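Local coordinates for Hydrogenase/urease nickel incorporation protein HypB (Helicobacter pylori, PDB 4LPS) that binds nickel and hydrolyses GTP with low intrinsic activity, and is required for nickel insertion into [NiFe]-hydrogenase and for maturation of urease, at residues Asp164-Leu167 with Met172-Cys175; Gln196-Met201 with Ala208-Met213. One frame throughout, in Å; residues are numbered along the deposited sequence.

Interaction 1 (Asp164-Leu167 with Met172-Cys175); sequences DKVL and MFMC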
ATOM      1  N   ASP A 164       5.924  16.730   9.845  1.00 20.14           N
ATOM      2  CA  ASP A 164       5.082  16.836  11.033  1.00 19.79           C
ATOM      3  C   ASP A 164       3.793  16.024  10.932  1.00 20.00           C
ATOM      4  O   ASP A 164       2.957  16.061  11.835  1.00 18.20           O
ATOM      5  CB  ASP A 164       4.737  18.304  11.289  1.00 29.21           C
ATOM      6  CG  ASP A 164       3.856  18.894  10.202  1.00 35.93           C
ATOM      7  OD1 ASP A 164       4.028  18.527   9.020  1.00 39.49           O
ATOM      8  OD2 ASP A 164       2.985  19.725  10.524  1.00 40.26           O
ATOM      9  N   LYS A 165       3.633  15.278   9.846  1.00 14.22           N
ATOM     10  CA  LYS A 165       2.325  14.719   9.525  1.00 14.61           C
ATOM     11  C   LYS A 165       1.961  13.499  10.365  1.00 16.16           C
ATOM     12  O   LYS A 165       0.780  13.160  10.486  1.00 17.39           O
ATOM     13  CB  LYS A 165       2.259  14.371   8.039  1.00 15.46           C
ATOM     14  CG  LYS A 165       2.229  15.598   7.136  1.00 17.32           C
ATOM     15  CD  LYS A 165       0.929  16.365   7.330  1.00 20.35           C
ATOM     16  CE  LYS A 165       0.892  17.621   6.480  1.00 24.81           C
ATOM     17  NZ  LYS A 165       1.813  18.674   6.998  1.00 26.03           N
ATOM     18  N   VAL A 166       2.965  12.839  10.940  1.00 15.12           N
ATOM     19  CA  VAL A 166       2.724  11.590  11.655  1.00 14.47           C
ATOM     20  C   VAL A 166       1.785  11.825  12.838  1.00 15.32           C
ATOM     21  O   VAL A 166       0.788  11.122  12.998  1.00 15.16           O
ATOM     22  CB  VAL A 166       4.034  10.948  12.158  1.00 17.02           C
ATOM     23  CG1 VAL A 166       3.740   9.776  13.083  1.00 17.32           C
ATOM     24  CG2 VAL A 166       4.883  10.484  10.988  1.00 16.99           C
ATOM     25  N   LEU A 167       2.109  12.813  13.664  1.00 16.33           N
ATOM     26  CA  LEU A 167       1.274  13.136  14.817  1.00 21.93           C
ATOM     27  C   LEU A 167      -0.043  13.817  14.437  1.00 23.00           C
ATOM     28  O   LEU A 167      -0.981  13.844  15.237  1.00 20.72           O
ATOM     29  CB  LEU A 167       2.048  14.015  15.804  1.00 20.97           C
ATOM     30  CG  LEU A 167       3.164  13.314  16.582  1.00 23.92           C
ATOM     31  CD1 LEU A 167       3.532  14.084  17.846  1.00 25.44           C
ATOM     32  CD2 LEU A 167       2.771  11.889  16.922  1.00 24.44           C
ATOM     33  N   MET A 172      -3.880   6.800  11.207  1.00 15.59           N
ATOM     34  CA  MET A 172      -3.341   6.194   9.994  1.00 18.01           C
ATOM     35  C   MET A 172      -1.983   5.545  10.246  1.00 20.27           C
ATOM     36  O   MET A 172      -1.745   4.409   9.839  1.00 18.89           O
ATOM     37  CB  MET A 172      -3.231   7.227   8.872  1.00 11.33           C
ATOM     38  CG  MET A 172      -2.573   6.685   7.611  1.00 10.66           C
ATOM     39  SD  MET A 172      -3.462   5.332   6.804  1.00 10.71           S
ATOM     40  CE  MET A 172      -4.840   6.211   6.076  1.00  9.89           C
ATOM     41  N   PHE A 173      -1.089   6.269  10.906  1.00 12.68           N
ATOM     42  CA  PHE A 173       0.265   5.774  11.118  1.00 15.54           C
ATOM     43  C   PHE A 173       0.339   4.658  12.168  1.00 16.95           C
ATOM     44  O   PHE A 173       1.281   3.868  12.163  1.00 16.49           O
ATOM     45  CB  PHE A 173       1.193   6.931  11.490  1.00 14.89           C
ATOM     46  CG  PHE A 173       1.542   7.816  10.325  1.00 12.79           C
ATOM     47  CD1 PHE A 173       2.554   7.454   9.449  1.00 12.41           C
ATOM     48  CD2 PHE A 173       0.840   8.990  10.085  1.00 12.63           C
ATOM     49  CE1 PHE A 173       2.879   8.257   8.366  1.00 11.98           C
ATOM     50  CE2 PHE A 173       1.158   9.797   9.004  1.00 12.23           C
ATOM     51  CZ  PHE A 173       2.176   9.431   8.143  1.00 11.73           C
ATOM     52  N   MET A 174      -0.642   4.598  13.067  1.00 16.84           N
ATOM     53  CA  MET A 174      -0.716   3.500  14.031  1.00 19.33           C
ATOM     54  C   MET A 174      -1.173   2.177  13.400  1.00 15.68           C
ATOM     55  O   MET A 174      -1.020   1.119  14.006  1.00 23.03           O
ATOM     56  CB  MET A 174      -1.630   3.865  15.207  1.00 20.88           C
ATOM     57  CG  MET A 174      -0.925   4.665  16.301  1.00 26.24           C
ATOM     58  SD  MET A 174      -1.985   5.083  17.702  1.00 59.46           S
ATOM     59  CE  MET A 174      -3.183   6.171  16.934  1.00 54.24           C
ATOM     60  N   CYS A 175      -1.743   2.224  12.198  1.00 13.49           N
ATOM     61  CA  CYS A 175      -2.144   0.984  11.538  1.00 17.23           C
ATOM     62  C   CYS A 175      -1.063   0.467  10.590  1.00 15.70           C
ATOM     63  O   CYS A 175      -1.212  -0.597   9.986  1.00 20.07           O
ATOM     64  CB  CYS A 175      -3.461   1.176  10.779  1.00 23.16           C
ATOM     65  SG  CYS A 175      -3.327   1.879   9.132  1.00 38.62           S
TER
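Val-166 lies over one face of the Phe-173 ring, and nearly everything that passes between 164-167 and 172-175 runs through this pair. The CA of Val-166 makes a CH-pi contact, 3.9 Å from the ring centroid of Phe-173 and 29° off the ring normal. On the same face CG2 of Val-166 sits over the middle of the ring, 4.0 Å from Phe-173 CE1. The other methyl, CG1, is anti to the backbone N (chi1 171°) and is set over the root of the aromatic side chain, 4.0 Å from Phe-173 CG. Both branches are thus used, and the two side chains cross at about a right angle. Phe-173 reaches its partner because its CG is anti to its own carbonyl carbon (chi1 -74°). The carbonyl of Lys-165 adds a polar neighbour to the ring, its O lying 3.7 Å from Phe-173 CE2. The Lys-165 side chain, part of a GDP pocket, bends away, and NZ forms a salt bridge of 3.0 Å with Asp-164 OD1, on the syn side and somewhat tilted out of the carboxylate plane. The same NZ is hydrogen-bonded to the carbonyl of Glu-161, while Asp-164 OD2 pairs with Lys-168, away from the ring. Val-155 and Leu-157 of strand 152-158 also touch Phe-173, making it a buried link between the sheet and the short helices. Such apolar packing of helices 165-168 and 170-174 against an inner strand of the parallel sheet belongs to the alpha/beta layering of the P-loop G domain, here on the connection from strand 152-158 to strand 178-182.

Interaction 2 (Gln196-Met201 with Ala208-Met213); sequences QVKEDM and APIFLM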
ATOM      1  N   GLN A 196      12.310  13.826  12.857  1.00 16.04           N
ATOM      2  CA  GLN A 196      10.981  14.136  13.375  1.00 16.10           C
ATOM      3  C   GLN A 196      10.019  12.970  13.149  1.00 15.70           C
ATOM      4  O   GLN A 196       9.278  12.571  14.052  1.00 15.52           O
ATOM      5  CB  GLN A 196      10.435  15.401  12.715  1.00 21.09           C
ATOM      6  CG  GLN A 196       9.173  15.961  13.360  1.00 27.41           C
ATOM      7  CD  GLN A 196       9.384  16.384  14.801  1.00 31.02           C
ATOM      8  OE1 GLN A 196      10.239  17.219  15.093  1.00 32.02           O
ATOM      9  NE2 GLN A 196       8.598  15.815  15.708  1.00 31.48           N
ATOM     10  N   VAL A 197      10.031  12.438  11.931  1.00 13.28           N
ATOM     11  CA  VAL A 197       9.201  11.293  11.588  1.00 13.18           C
ATOM     12  C   VAL A 197       9.586  10.083  12.431  1.00 15.09           C
ATOM     13  O   VAL A 197       8.724   9.355  12.928  1.00 14.13           O
ATOM     14  CB  VAL A 197       9.322  10.941  10.097  1.00 12.53           C
ATOM     15  CG1 VAL A 197       8.499   9.706   9.775  1.00 12.40           C
ATOM     16  CG2 VAL A 197       8.870  12.114   9.245  1.00 11.60           C
ATOM     17  N   LYS A 198      10.889   9.876  12.580  1.00 14.75           N
ATOM     18  CA  LYS A 198      11.398   8.749  13.354  1.00 18.56           C
ATOM     19  C   LYS A 198      10.932   8.837  14.802  1.00 16.98           C
ATOM     20  O   LYS A 198      10.485   7.846  15.377  1.00 17.43           O
ATOM     21  CB  LYS A 198      12.926   8.700  13.289  1.00 23.45           C
ATOM     22  CG  LYS A 198      13.552   7.565  14.087  1.00 29.23           C
ATOM     23  CD  LYS A 198      13.320   6.229  13.388  1.00 36.14           C
ATOM     24  CE  LYS A 198      13.739   5.050  14.256  1.00 42.26           C
ATOM     25  NZ  LYS A 198      13.295   3.758  13.653  1.00 42.69           N
ATOM     26  N   GLU A 199      11.020  10.032  15.377  1.00 19.52           N
ATOM     27  CA  GLU A 199      10.691  10.235  16.782  1.00 21.00           C
ATOM     28  C   GLU A 199       9.188  10.151  17.018  1.00 18.76           C
ATOM     29  O   GLU A 199       8.743   9.640  18.048  1.00 20.18           O
ATOM     30  CB  GLU A 199      11.228  11.583  17.262  1.00 24.15           C
ATOM     31  CG  GLU A 199      12.742  11.626  17.409  1.00 34.42           C
ATOM     32  CD  GLU A 199      13.285  13.040  17.424  1.00 41.14           C
ATOM     33  OE1 GLU A 199      14.514  13.208  17.264  1.00 42.04           O
ATOM     34  OE2 GLU A 199      12.484  13.983  17.600  1.00 41.50           O
ATOM     35  N   ASP A 200       8.415  10.676  16.073  1.00 21.38           N
ATOM     36  CA  ASP A 200       6.960  10.595  16.139  1.00 22.99           C
ATOM     37  C   ASP A 200       6.485   9.151  16.042  1.00 21.74           C
ATOM     38  O   ASP A 200       5.587   8.729  16.774  1.00 23.33           O
ATOM     39  CB  ASP A 200       6.325  11.434  15.033  1.00 22.93           C
ATOM     40  CG  ASP A 200       6.369  12.916  15.334  1.00 28.46           C
ATOM     41  OD1 ASP A 200       6.796  13.287  16.449  1.00 30.86           O
ATOM     42  OD2 ASP A 200       5.967  13.710  14.456  1.00 31.59           O
ATOM     43  N   MET A 201       7.083   8.398  15.125  1.00 18.89           N
ATOM     44  CA  MET A 201       6.758   6.982  14.987  1.00 20.10           C
ATOM     45  C   MET A 201       7.214   6.201  16.210  1.00 24.12           C
ATOM     46  O   MET A 201       6.610   5.188  16.565  1.00 20.25           O
ATOM     47  CB  MET A 201       7.384   6.386  13.723  1.00 19.19           C
ATOM     48  CG  MET A 201       6.668   6.745  12.434  1.00 18.33           C
ATOM     49  SD  MET A 201       4.938   6.231  12.460  1.00 20.67           S
ATOM     50  CE  MET A 201       5.098   4.458  12.664  1.00 18.02           C
ATOM     51  N   ALA A 208       7.250  -0.513  14.057  1.00 24.10           N
ATOM     52  CA  ALA A 208       7.115  -0.341  12.613  1.00 20.20           C
ATOM     53  C   ALA A 208       8.402   0.207  12.003  1.00 21.55           C
ATOM     54  O   ALA A 208       8.907   1.246  12.436  1.00 20.69           O
ATOM     55  CB  ALA A 208       5.948   0.578  12.295  1.00 18.38           C
ATOM     56  N   PRO A 209       8.935  -0.489  10.989  1.00 18.56           N
ATOM     57  CA  PRO A 209      10.141  -0.037  10.289  1.00 20.46           C
ATOM     58  C   PRO A 209       9.867   1.178   9.407  1.00 23.87           C
ATOM     59  O   PRO A 209       8.742   1.355   8.943  1.00 16.40           O
ATOM     60  CB  PRO A 209      10.531  -1.255   9.447  1.00 18.47           C
ATOM     61  CG  PRO A 209       9.240  -1.969   9.210  1.00 17.58           C
ATOM     62  CD  PRO A 209       8.462  -1.791  10.484  1.00 18.10           C
ATOM     63  N   ILE A 210      10.881   2.012   9.201  1.00 17.91           N
ATOM     64  CA  ILE A 210      10.748   3.187   8.349  1.00 17.03           C
ATOM     65  C   ILE A 210      11.722   3.097   7.177  1.00 17.05           C
ATOM     66  O   ILE A 210      12.903   2.795   7.361  1.00 18.14           O
ATOM     67  CB  ILE A 210      10.996   4.497   9.138  1.00 20.10           C
ATOM     68  CG1 ILE A 210      10.105   4.544  10.384  1.00 23.10           C
ATOM     69  CG2 ILE A 210      10.737   5.711   8.264  1.00 18.74           C
ATOM     70  CD1 ILE A 210      10.308   5.781  11.250  1.00 23.81           C
ATOM     71  N   PHE A 211      11.224   3.357   5.973  1.00 15.85           N
ATOM     72  CA  PHE A 211      12.047   3.275   4.772  1.00 16.97           C
ATOM     73  C   PHE A 211      12.170   4.622   4.074  1.00 15.60           C
ATOM     74  O   PHE A 211      11.171   5.300   3.842  1.00 14.65           O
ATOM     75  CB  PHE A 211      11.463   2.252   3.794  1.00 18.55           C
ATOM     76  CG  PHE A 211      11.503   0.837   4.292  1.00 23.41           C
ATOM     77  CD1 PHE A 211      10.433   0.306   4.999  1.00 22.02           C
ATOM     78  CD2 PHE A 211      12.610   0.037   4.056  1.00 25.27           C
ATOM     79  CE1 PHE A 211      10.466  -0.994   5.460  1.00 21.75           C
ATOM     80  CE2 PHE A 211      12.649  -1.268   4.513  1.00 27.47           C
ATOM     81  CZ  PHE A 211      11.574  -1.784   5.217  1.00 24.67           C
ATOM     82  N   LEU A 212      13.400   4.998   3.739  1.00 16.54           N
ATOM     83  CA  LEU A 212      13.639   6.126   2.849  1.00 16.38           C
ATOM     84  C   LEU A 212      13.588   5.625   1.415  1.00 16.58           C
ATOM     85  O   LEU A 212      14.327   4.713   1.044  1.00 20.90           O
ATOM     86  CB  LEU A 212      14.987   6.785   3.143  1.00 17.78           C
ATOM     87  CG  LEU A 212      15.053   7.746   4.331  1.00 18.23           C
ATOM     88  CD1 LEU A 212      16.500   8.008   4.723  1.00 23.72           C
ATOM     89  CD2 LEU A 212      14.344   9.051   3.999  1.00 17.40           C
ATOM     90  N   MET A 213      12.709   6.208   0.611  1.00 15.07           N
ATOM     91  CA  MET A 213      12.521   5.740  -0.754  1.00 14.91           C
ATOM     92  C   MET A 213      12.498   6.894  -1.739  1.00 14.79           C
ATOM     93  O   MET A 213      11.899   7.935  -1.479  1.00 15.47           O
ATOM     94  CB  MET A 213      11.226   4.929  -0.867  1.00 16.16           C
ATOM     95  CG  MET A 213      10.771   4.690  -2.304  1.00 22.38           C
ATOM     96  SD  MET A 213       9.392   3.542  -2.464  1.00 38.16           S
ATOM     97  CE  MET A 213       9.976   2.184  -1.452  1.00 17.33           C
TER
HETATM   98  O   HOH W   1      13.270   1.871  10.915  1.00 26.94           O
HETATM   99  O   HOH W   2      11.575   1.362  14.006  1.00 41.81           O
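Ala-208, at the start of the second segment, meets Met-201 of helix 194-204: its CB is 4.0 Å from the terminal CE of the methionine. Met-201 is folded to get there, bent at both chi2 (-58°) and chi3 (-61°), which swings the methyl toward the loop before the strand. The O of Ala-208 lies 3.1 Å from a water that accepts a hydrogen bond from Lys-198 NZ and probably donates to this carbonyl. Pro-209 adds almost nothing to this interface; its side chain packs on Phe-227 of helix 218-234. Ile-210 then carries the centre of the contact. Its CB is directed at the helix, and CD1, at the end of an extended branch, enters between two side chains. On one of them it lies 3.7 Å from CD of Lys-198, and on the other 3.9 Å from CB of Met-201, each meeting being oblique. The backbone N of Ile-210 donates to a second water at 2.9 Å, to which Lys-198 NZ also donates, but weakly. Phe-211 takes no part in the contact, its ring meeting Phe-224 and Phe-227 of helix 218-234, where Met-213 also packs. The strand axis passes 10.5 Å from that of helix 196-201 at 167°, the nearly antiparallel course expected of the helix and closing strand of a beta-alpha-beta unit. No direct hydrogen bond joins the two segments. Lys-198 plays two parts: its CD covers the Ile-210 methyl, while NZ reaches the strand's start through waters. The segments thus meet by apolar packing, with water-mediated links at the exposed edge.

Overall arrangement
Both contacts sit on the same side of the domain, with centres about 10 Å apart, and they meet directly: Val-166 CG1 is 3.8 Å from Met-201 SD, and Leu-167 also packs on Asp-200. Helix 165-168 thus touches both helix 170-174, through interaction 1, and helix 194-204, which interaction 2 sets against edge strand 210-212. Interaction 1 is the smaller, mainly apolar and built on an aromatic face. Interaction 2 has a buried methionine and alanine at one end but opens toward solvent at Lys-198, where waters bridge to the strand. Both contacts lie away from the annotated sites, Phe-173 about 13 Å from a GDP, although Lys-165 of interaction 1 lines a GDP pocket.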